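Local coordinates for protein putative O-acetylhomoserine (Thiol)-lyase (Campylobacter jejuni, PDB 4OC9) that probably makes homocysteine from O-acetylhomoserine and sulfide as a pyridoxal-phosphate enzyme of the trans-sulfuration family, and may also act as a cysteine synthase, at residues D[25-35]-D[52-61]; D[73-84]-D[215-223]. All blocks are in the same frame, centred on the assembly; numbering follows the deposited sequence.

Contact 1 (D[25-35]-D[52-61]); sequences VPIYQNTAYNF and NIYSRLSNPT
Ser-55 OG and Tyr-33 OH meet because both side chains swing to the position opposite their own carbonyl carbon (chi1 -64° and -53°), which lays the phenol along 52-61 and carries its hydroxyl to the serine. Tyr-33 OH donates to Ser-55 OG (2.8 Å), and Ser-55 OG in turn donates to Asn-30 O (2.6 Å). Asn-52 CB rests over one face of the Tyr-33 ring, 3.8 Å from its centroid, while Asn-30 ND2 lies over the opposite face. Asn-59 works with both ends of its amide: ND2 gives a bond to Tyr-28 O (3.0 Å) that lies in the amide plane, and OD1 caps the helix beginning at Pro-60 by accepting from Thr-61 N. Thr-61 OG1 is gripped twice, donating to Pro-26 O (2.8 Å) and taking a nearly straight bond from Tyr-28 N (171°). Pro-60 CB makes an off-centre CH-pi contact with the Tyr-28 ring. Next to the Asn-30 bond, Thr-31 O accepts from Ser-55 N and lies close to Tyr-54 CD1. Tyr-54 OH hydrogen-bonds to the pyridoxyl-lysine side chain of the second subunit, placing the contact at an active site built from two subunits, as in other trans-sulfuration enzymes.

Contact 2 (D[73-84]-D[215-223]); sequences EGGAFGIPVASG and LGGALIERK
Ala-76 N and Phe-77 O both pair with Glu-221, the first reaching Glu-221 O at 2.8 Å and the second accepting from Glu-221 N at 2.9 Å; with two residues facing one, this is a classic beta bulge. Beyond it the ladder is regular. Ile-79 and Leu-219 exchange N-H and C=O in both directions, as do Val-81 and Gly-217. Val-81 N to Gly-217 O is nearly straight at hydrogen (169°), although the donor stands well above the carbonyl plane. Strand 77-81 is the outermost strand of the seven-stranded sheet of this fold-type I PLP enzyme, and 217-221 is the one that runs antiparallel to both its neighbours, bonding His-202 and Ile-200 on its other side through Ala-218 and Ile-220. Gly-74 closes the preceding helix in a Schellman motif, and a water joins its carbonyl to Lys-223 N. The carboxylates have partners beyond the pair of strands: Glu-73 OE1 accepts from His-202 and Asn-182, and Glu-221 OE2 bonds Ser-259. Val-81 CG1 lies 3.9 Å from Leu-219 CD1, the two side chains crossing at about a right angle beside Ala-87 of helix 84-93. At the first turn of that helix Ser-83 OG caps Ala-86 N and bonds Gly-271 O of the second subunit, while Gly-84 N donates to the cofactor phosphate oxygen OP2 on the modified Lys-206.

Both contacts are largely buried, but the centre of contact 2 is about 9 Å from that of the chain and the centre of contact 1 about 25 Å, where the second and third subunits pack against it, whereas contact 2 meets the second subunit at few residues. Helix 60-73 runs between them, starting in contact 1 and ending in contact 2; the centres of the two contacts are about 18 Å apart. Side-chain hydroxyls and amides tie the irregular segments 25-35 and 52-61 together; 73-84 and 215-223 rely on a backbone ladder. The two reach different cofactor sites, contact 2 that of its own chain and contact 1 that of the second subunit.

Contact 1 (D[25-35]-D[52-61])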
loop_
_atom_site.group_PDB
_atom_site.type_symbol
_atom_site.label_atom_id
_atom_site.label_comp_id
_atom_site.label_asym_id
_atom_site.label_seq_id
_atom_site.Cartn_x
_atom_site.Cartn_y
_atom_site.Cartn_z
ATOM N N VAL D 25 12.545 5.693 0.352
ATOM C CA VAL D 25 11.989 6.410 -0.784
ATOM C C VAL D 25 10.490 6.526 -0.583
ATOM O O VAL D 25 9.811 5.554 -0.309
ATOM C CB VAL D 25 12.251 5.699 -2.111
ATOM C CG1 VAL D 25 11.683 6.492 -3.266
ATOM C CG2 VAL D 25 13.746 5.498 -2.330
ATOM N N PRO D 26 9.954 7.737 -0.709
ATOM C CA PRO D 26 8.533 7.850 -0.513
ATOM C C PRO D 26 7.742 7.168 -1.605
ATOM O O PRO D 26 8.218 7.034 -2.743
ATOM C CB PRO D 26 8.271 9.365 -0.578
ATOM C CG PRO D 26 9.613 10.019 -0.491
ATOM C CD PRO D 26 10.595 9.024 -1.009
ATOM N N ILE D 27 6.526 6.757 -1.247
ATOM C CA ILE D 27 5.639 6.102 -2.199
ATOM C C ILE D 27 4.734 7.190 -2.789
ATOM O O ILE D 27 3.819 7.693 -2.109
ATOM C CB ILE D 27 4.742 5.044 -1.558
ATOM C CG1 ILE D 27 5.575 4.029 -0.784
ATOM C CG2 ILE D 27 3.898 4.395 -2.638
ATOM C CD1 ILE D 27 4.740 3.047 0.033
ATOM N N TYR D 28 5.002 7.543 -4.042
ATOM C CA TYR D 28 4.217 8.543 -4.732
ATOM C C TYR D 28 2.945 7.908 -5.341
ATOM O O TYR D 28 2.871 7.689 -6.551
ATOM C CB TYR D 28 5.058 9.298 -5.780
ATOM C CG TYR D 28 6.129 10.148 -5.128
ATOM C CD1 TYR D 28 5.844 11.456 -4.710
ATOM C CD2 TYR D 28 7.421 9.654 -4.890
ATOM C CE1 TYR D 28 6.799 12.241 -4.092
ATOM C CE2 TYR D 28 8.384 10.439 -4.262
ATOM C CZ TYR D 28 8.058 11.738 -3.882
ATOM O OH TYR D 28 8.975 12.524 -3.271
ATOM N N GLN D 29 1.954 7.636 -4.477
ATOM C CA GLN D 29 0.673 7.036 -4.884
ATOM C C GLN D 29 -0.024 8.287 -5.450
ATOM O O GLN D 29 -0.887 8.933 -4.819
ATOM C CB GLN D 29 -0.052 6.421 -3.680
ATOM C CG GLN D 29 -1.272 5.626 -4.088
ATOM C CD GLN D 29 -0.872 4.410 -4.873
ATOM O OE1 GLN D 29 -0.159 3.564 -4.368
ATOM N NE2 GLN D 29 -1.421 4.266 -6.091
ATOM N N ASN D 30 0.359 8.590 -6.695
ATOM C CA ASN D 30 -0.076 9.768 -7.396
ATOM C C ASN D 30 0.039 9.673 -8.925
ATOM O O ASN D 30 0.965 9.050 -9.445
ATOM C CB ASN D 30 0.942 10.803 -6.969
ATOM C CG ASN D 30 0.718 12.141 -7.589
ATOM O OD1 ASN D 30 -0.214 12.877 -7.245
ATOM N ND2 ASN D 30 1.651 12.514 -8.446
ATOM N N THR D 31 -0.884 10.308 -9.627
ATOM C CA THR D 31 -0.884 10.261 -11.090
ATOM C C THR D 31 -0.443 11.521 -11.762
ATOM O O THR D 31 0.110 11.451 -12.861
ATOM C CB THR D 31 -2.272 9.923 -11.658
ATOM O OG1 THR D 31 -3.257 10.824 -11.128
ATOM C CG2 THR D 31 -2.667 8.527 -11.256
ATOM N N ALA D 32 -0.655 12.672 -11.110
ATOM C CA ALA D 32 -0.285 13.950 -11.740
ATOM C C ALA D 32 0.579 14.839 -10.892
ATOM O O ALA D 32 0.672 14.680 -9.692
ATOM C CB ALA D 32 -1.524 14.686 -12.204
ATOM N N TYR D 33 1.156 15.825 -11.558
ATOM C CA TYR D 33 2.060 16.760 -10.931
ATOM C C TYR D 33 1.710 18.221 -11.212
ATOM O O TYR D 33 1.212 18.573 -12.277
ATOM C CB TYR D 33 3.473 16.415 -11.444
ATOM C CG TYR D 33 3.747 14.948 -11.228
ATOM C CD1 TYR D 33 3.362 14.006 -12.176
ATOM C CD2 TYR D 33 4.302 14.490 -10.027
ATOM C CE1 TYR D 33 3.573 12.643 -11.953
ATOM C CE2 TYR D 33 4.521 13.145 -9.811
ATOM C CZ TYR D 33 4.157 12.224 -10.766
ATOM O OH TYR D 33 4.325 10.881 -10.528
ATOM N N ASN D 34 1.977 19.076 -10.236
ATOM C CA ASN D 34 1.685 20.489 -10.358
ATOM C C ASN D 34 2.817 21.221 -11.053
ATOM O O ASN D 34 3.878 21.410 -10.467
ATOM C CB ASN D 34 1.482 21.065 -8.953
ATOM C CG ASN D 34 1.055 22.536 -8.942
ATOM O OD1 ASN D 34 1.264 23.205 -7.958
ATOM N ND2 ASN D 34 0.453 23.034 -10.026
ATOM N N PHE D 35 2.608 21.601 -12.315
ATOM C CA PHE D 35 3.627 22.328 -13.048
ATOM C C PHE D 35 3.695 23.696 -12.402
ATOM O O PHE D 35 2.666 24.245 -12.007
ATOM C CB PHE D 35 3.287 22.476 -14.515
ATOM C CG PHE D 35 3.018 21.172 -15.187
ATOM C CD1 PHE D 35 4.060 20.273 -15.423
ATOM C CD2 PHE D 35 1.753 20.850 -15.605
ATOM C CE1 PHE D 35 3.822 19.067 -16.021
ATOM C CE2 PHE D 35 1.519 19.634 -16.227
ATOM C CZ PHE D 35 2.549 18.756 -16.440
ATOM N N ASN D 52 8.666 15.498 -14.418
ATOM C CA ASN D 52 7.376 14.870 -14.152
ATOM C C ASN D 52 6.251 15.461 -14.937
ATOM O O ASN D 52 6.117 16.687 -15.043
ATOM C CB ASN D 52 7.021 14.994 -12.682
ATOM C CG ASN D 52 8.030 14.320 -11.789
ATOM O OD1 ASN D 52 8.799 13.477 -12.237
ATOM N ND2 ASN D 52 8.002 14.665 -10.509
ATOM N N ILE D 53 5.423 14.570 -15.467
ATOM C CA ILE D 53 4.261 14.955 -16.264
ATOM C C ILE D 53 2.988 14.223 -15.838
ATOM O O ILE D 53 2.023 14.840 -15.389
ATOM C CB ILE D 53 4.475 14.640 -17.754
ATOM C CG1 ILE D 53 5.619 15.462 -18.319
ATOM C CG2 ILE D 53 3.203 14.941 -18.525
ATOM C CD1 ILE D 53 5.956 15.152 -19.782
ATOM N N TYR D 54 3.025 12.898 -15.959
ATOM C CA TYR D 54 1.903 12.037 -15.641
ATOM C C TYR D 54 2.459 10.653 -15.408
ATOM O O TYR D 54 3.279 10.167 -16.199
ATOM C CB TYR D 54 0.931 12.053 -16.807
ATOM C CG TYR D 54 -0.347 11.288 -16.566
ATOM C CD1 TYR D 54 -1.329 11.801 -15.699
ATOM C CD2 TYR D 54 -0.638 10.139 -17.276
ATOM C CE1 TYR D 54 -2.528 11.146 -15.496
ATOM C CE2 TYR D 54 -1.827 9.469 -17.067
ATOM C CZ TYR D 54 -2.774 9.987 -16.185
ATOM O OH TYR D 54 -3.965 9.316 -15.999
ATOM N N SER D 55 1.982 10.016 -14.337
ATOM C CA SER D 55 2.462 8.678 -13.921
ATOM C C SER D 55 2.387 7.543 -14.918
ATOM O O SER D 55 3.087 6.545 -14.742
ATOM C CB SER D 55 1.929 8.267 -12.548
ATOM O OG SER D 55 2.435 9.163 -11.596
ATOM N N ARG D 56 1.562 7.659 -15.935
ATOM C CA ARG D 56 1.556 6.586 -16.942
ATOM C C ARG D 56 2.903 6.547 -17.667
ATOM O O ARG D 56 3.320 5.502 -18.136
ATOM C CB ARG D 56 0.395 6.721 -17.925
ATOM C CG ARG D 56 0.546 5.947 -19.234
ATOM C CD ARG D 56 -0.725 5.806 -20.033
ATOM N NE ARG D 56 -1.660 6.919 -19.951
ATOM C CZ ARG D 56 -1.713 8.016 -20.702
ATOM N NH1 ARG D 56 -0.794 8.271 -21.613
ATOM N NH2 ARG D 56 -2.686 8.884 -20.471
ATOM N N LEU D 57 3.589 7.695 -17.725
ATOM C CA LEU D 57 4.901 7.808 -18.382
ATOM C C LEU D 57 6.037 7.555 -17.399
ATOM O O LEU D 57 6.942 6.795 -17.687
ATOM C CB LEU D 57 5.114 9.206 -18.948
ATOM C CG LEU D 57 3.981 9.787 -19.786
ATOM C CD1 LEU D 57 4.528 10.992 -20.523
ATOM C CD2 LEU D 57 3.524 8.760 -20.781
ATOM N N SER D 58 6.010 8.258 -16.255
ATOM C CA SER D 58 7.032 8.080 -15.259
ATOM C C SER D 58 6.521 8.554 -13.901
ATOM O O SER D 58 5.653 9.429 -13.810
ATOM C CB SER D 58 8.296 8.849 -15.592
ATOM O OG SER D 58 8.075 10.255 -15.476
ATOM N N ASN D 59 7.125 7.987 -12.858
ATOM C CA ASN D 59 6.825 8.280 -11.456
ATOM C C ASN D 59 8.153 8.284 -10.669
ATOM O O ASN D 59 9.012 7.443 -10.914
ATOM C CB ASN D 59 5.828 7.244 -10.972
ATOM C CG ASN D 59 5.492 7.368 -9.501
ATOM O OD1 ASN D 59 6.357 7.197 -8.620
ATOM N ND2 ASN D 59 4.199 7.512 -9.215
ATOM N N PRO D 60 8.338 9.234 -9.744
ATOM C CA PRO D 60 9.589 9.316 -8.988
ATOM C C PRO D 60 9.958 8.052 -8.220
ATOM O O PRO D 60 11.145 7.705 -8.178
ATOM C CB PRO D 60 9.368 10.484 -8.024
ATOM C CG PRO D 60 8.207 11.237 -8.575
ATOM C CD PRO D 60 7.365 10.243 -9.308
ATOM N N THR D 61 8.986 7.341 -7.669
ATOM C CA THR D 61 9.281 6.107 -6.944
ATOM C C THR D 61 9.870 5.136 -7.934
ATOM O O THR D 61 10.979 4.625 -7.745
ATOM C CB THR D 61 8.033 5.496 -6.265
ATOM O OG1 THR D 61 7.483 6.423 -5.329
ATOM C CG2 THR D 61 8.382 4.217 -5.538
HETATM O O HOH W 1 -5.339 10.242 -12.923
HETATM O O HOH W 2 0.657 17.024 -14.291
#

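Contact 2 (D[73-84]-D[215-223])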
loop_
_atom_site.group_PDB
_atom_site.type_symbol
_atom_site.label_atom_id
_atom_site.label_comp_id
_atom_site.label_asym_id
_atom_site.label_seq_id
_atom_site.Cartn_x
_atom_site.Cartn_y
_atom_site.Cartn_z
ATOM N N GLU D 73 23.377 -3.241 -12.839
ATOM C CA GLU D 73 23.743 -3.979 -14.067
ATOM C C GLU D 73 24.948 -3.366 -14.785
ATOM O O GLU D 73 25.546 -4.017 -15.633
ATOM C CB GLU D 73 22.579 -4.065 -15.054
ATOM C CG GLU D 73 21.465 -5.057 -14.749
ATOM C CD GLU D 73 21.850 -6.520 -14.966
ATOM O OE1 GLU D 73 20.933 -7.381 -14.932
ATOM O OE2 GLU D 73 23.040 -6.832 -15.192
ATOM N N GLY D 74 25.329 -2.144 -14.426
ATOM C CA GLY D 74 26.446 -1.470 -15.076
ATOM C C GLY D 74 25.960 -0.835 -16.392
ATOM O O GLY D 74 26.737 -0.586 -17.304
ATOM N N GLY D 75 24.650 -0.596 -16.497
ATOM C CA GLY D 75 24.056 -0.009 -17.696
ATOM C C GLY D 75 23.862 1.486 -17.536
ATOM O O GLY D 75 24.301 2.061 -16.567
ATOM N N ALA D 76 23.171 2.104 -18.483
ATOM C CA ALA D 76 22.938 3.563 -18.452
ATOM C C ALA D 76 21.603 4.047 -17.926
ATOM O O ALA D 76 21.553 4.997 -17.132
ATOM C CB ALA D 76 23.114 4.138 -19.867
ATOM N N PHE D 77 20.532 3.428 -18.378
ATOM C CA PHE D 77 19.208 3.860 -17.965
ATOM C C PHE D 77 18.249 2.644 -17.909
ATOM O O PHE D 77 18.374 1.682 -18.670
ATOM C CB PHE D 77 18.716 4.934 -18.960
ATOM C CG PHE D 77 17.577 5.779 -18.445
ATOM C CD1 PHE D 77 17.833 6.920 -17.734
ATOM C CD2 PHE D 77 16.250 5.434 -18.689
ATOM C CE1 PHE D 77 16.798 7.699 -17.208
ATOM C CE2 PHE D 77 15.223 6.191 -18.171
ATOM C CZ PHE D 77 15.492 7.340 -17.440
ATOM N N GLY D 78 17.309 2.694 -16.972
ATOM C CA GLY D 78 16.366 1.606 -16.813
ATOM C C GLY D 78 14.963 2.108 -16.683
ATOM O O GLY D 78 14.716 3.170 -16.133
ATOM N N ILE D 79 14.041 1.327 -17.213
ATOM C CA ILE D 79 12.624 1.662 -17.211
ATOM C C ILE D 79 11.722 0.556 -16.726
ATOM O O ILE D 79 11.597 -0.471 -17.376
ATOM C CB ILE D 79 12.153 2.032 -18.633
ATOM C CG1 ILE D 79 12.757 3.385 -19.012
ATOM C CG2 ILE D 79 10.634 2.184 -18.677
ATOM C CD1 ILE D 79 12.477 3.815 -20.415
ATOM N N PRO D 80 11.097 0.775 -15.574
ATOM C CA PRO D 80 10.196 -0.221 -15.044
ATOM C C PRO D 80 8.850 -0.146 -15.709
ATOM O O PRO D 80 8.361 0.934 -16.010
ATOM C CB PRO D 80 10.089 0.156 -13.560
ATOM C CG PRO D 80 11.311 0.960 -13.294
ATOM C CD PRO D 80 11.436 1.776 -14.543
ATOM N N VAL D 81 8.272 -1.316 -15.876
ATOM C CA VAL D 81 6.991 -1.481 -16.494
ATOM C C VAL D 81 6.132 -2.442 -15.679
ATOM O O VAL D 81 6.609 -3.035 -14.724
ATOM C CB VAL D 81 7.130 -1.897 -17.962
ATOM C CG1 VAL D 81 7.771 -0.775 -18.727
ATOM C CG2 VAL D 81 7.942 -3.146 -18.100
ATOM N N ALA D 82 4.859 -2.593 -16.057
ATOM C CA ALA D 82 3.915 -3.438 -15.281
ATOM C C ALA D 82 4.262 -4.894 -15.042
ATOM O O ALA D 82 3.772 -5.486 -14.107
ATOM C CB ALA D 82 2.532 -3.343 -15.879
ATOM N N SER D 83 5.033 -5.481 -15.940
ATOM C CA SER D 83 5.405 -6.871 -15.787
ATOM C C SER D 83 6.551 -7.229 -16.678
ATOM O O SER D 83 6.926 -6.481 -17.547
ATOM C CB SER D 83 4.252 -7.776 -16.169
ATOM O OG SER D 83 3.975 -7.683 -17.550
ATOM N N GLY D 84 7.132 -8.393 -16.393
ATOM C CA GLY D 84 8.262 -8.937 -17.152
ATOM C C GLY D 84 7.849 -9.139 -18.613
ATOM O O GLY D 84 8.607 -8.853 -19.517
ATOM N N LEU D 215 4.290 -7.848 -8.864
ATOM C CA LEU D 215 4.453 -8.128 -10.237
ATOM C C LEU D 215 5.150 -6.895 -10.825
ATOM O O LEU D 215 4.807 -5.768 -10.507
ATOM C CB LEU D 215 3.063 -8.299 -10.891
ATOM C CG LEU D 215 3.064 -8.818 -12.338
ATOM C CD1 LEU D 215 3.624 -10.238 -12.328
ATOM C CD2 LEU D 215 1.669 -8.824 -12.921
ATOM N N GLY D 216 6.090 -7.106 -11.718
ATOM C CA GLY D 216 6.816 -6.008 -12.361
ATOM C C GLY D 216 7.911 -6.431 -13.332
ATOM O O GLY D 216 8.374 -7.546 -13.321
ATOM N N GLY D 217 8.301 -5.504 -14.195
ATOM C CA GLY D 217 9.350 -5.740 -15.170
ATOM C C GLY D 217 10.216 -4.518 -15.416
ATOM O O GLY D 217 9.902 -3.415 -14.971
ATOM N N ALA D 218 11.337 -4.723 -16.088
ATOM C CA ALA D 218 12.215 -3.610 -16.404
ATOM C C ALA D 218 12.994 -3.805 -17.692
ATOM O O ALA D 218 13.368 -4.930 -18.036
ATOM C CB ALA D 218 13.192 -3.385 -15.280
ATOM N N LEU D 219 13.243 -2.693 -18.384
ATOM C CA LEU D 219 14.052 -2.718 -19.610
ATOM C C LEU D 219 15.233 -1.835 -19.270
ATOM O O LEU D 219 15.060 -0.669 -18.905
ATOM C CB LEU D 219 13.390 -2.148 -20.867
ATOM C CG LEU D 219 12.092 -2.740 -21.391
ATOM C CD1 LEU D 219 10.961 -2.217 -20.501
ATOM C CD2 LEU D 219 11.842 -2.297 -22.824
ATOM N N ILE D 220 16.422 -2.376 -19.435
ATOM C CA ILE D 220 17.639 -1.650 -19.138
ATOM C C ILE D 220 18.532 -1.567 -20.367
ATOM O O ILE D 220 18.737 -2.569 -21.073
ATOM C CB ILE D 220 18.392 -2.368 -18.027
ATOM C CG1 ILE D 220 17.463 -2.569 -16.831
ATOM C CG2 ILE D 220 19.629 -1.580 -17.639
ATOM C CD1 ILE D 220 18.091 -3.358 -15.712
ATOM N N GLU D 221 19.084 -0.384 -20.635
ATOM C CA GLU D 221 19.947 -0.252 -21.810
ATOM C C GLU D 221 21.387 0.024 -21.395
ATOM O O GLU D 221 21.668 0.678 -20.367
ATOM C CB GLU D 221 19.475 0.847 -22.764
ATOM C CG GLU D 221 19.763 2.296 -22.366
ATOM C CD GLU D 221 19.240 3.292 -23.416
ATOM O OE1 GLU D 221 20.080 3.878 -24.134
ATOM O OE2 GLU D 221 18.007 3.404 -23.613
ATOM N N ARG D 222 22.313 -0.493 -22.190
ATOM C CA ARG D 222 23.732 -0.296 -21.893
ATOM C C ARG D 222 24.182 1.098 -22.200
ATOM O O ARG D 222 23.475 1.897 -22.839
ATOM C CB ARG D 222 24.613 -1.179 -22.770
ATOM C CG ARG D 222 24.584 -0.879 -24.281
ATOM C CD ARG D 222 25.655 -1.692 -25.031
ATOM N NE ARG D 222 25.638 -1.580 -26.506
ATOM C CZ ARG D 222 26.311 -0.686 -27.229
ATOM N NH1 ARG D 222 27.052 0.269 -26.659
ATOM N NH2 ARG D 222 26.218 -0.724 -28.546
ATOM N N LYS D 223 25.385 1.389 -21.764
ATOM C CA LYS D 223 25.959 2.690 -22.035
ATOM C C LYS D 223 26.329 2.739 -23.504
ATOM O O LYS D 223 26.742 1.740 -24.061
ATOM C CB LYS D 223 27.223 2.887 -21.204
ATOM C CG LYS D 223 26.933 2.934 -19.722
ATOM C CD LYS D 223 28.173 3.085 -18.888
ATOM C CE LYS D 223 27.758 3.187 -17.445
ATOM N NZ LYS D 223 28.909 3.427 -16.545
HETATM O O HOH W 3 26.698 -0.747 -20.083
#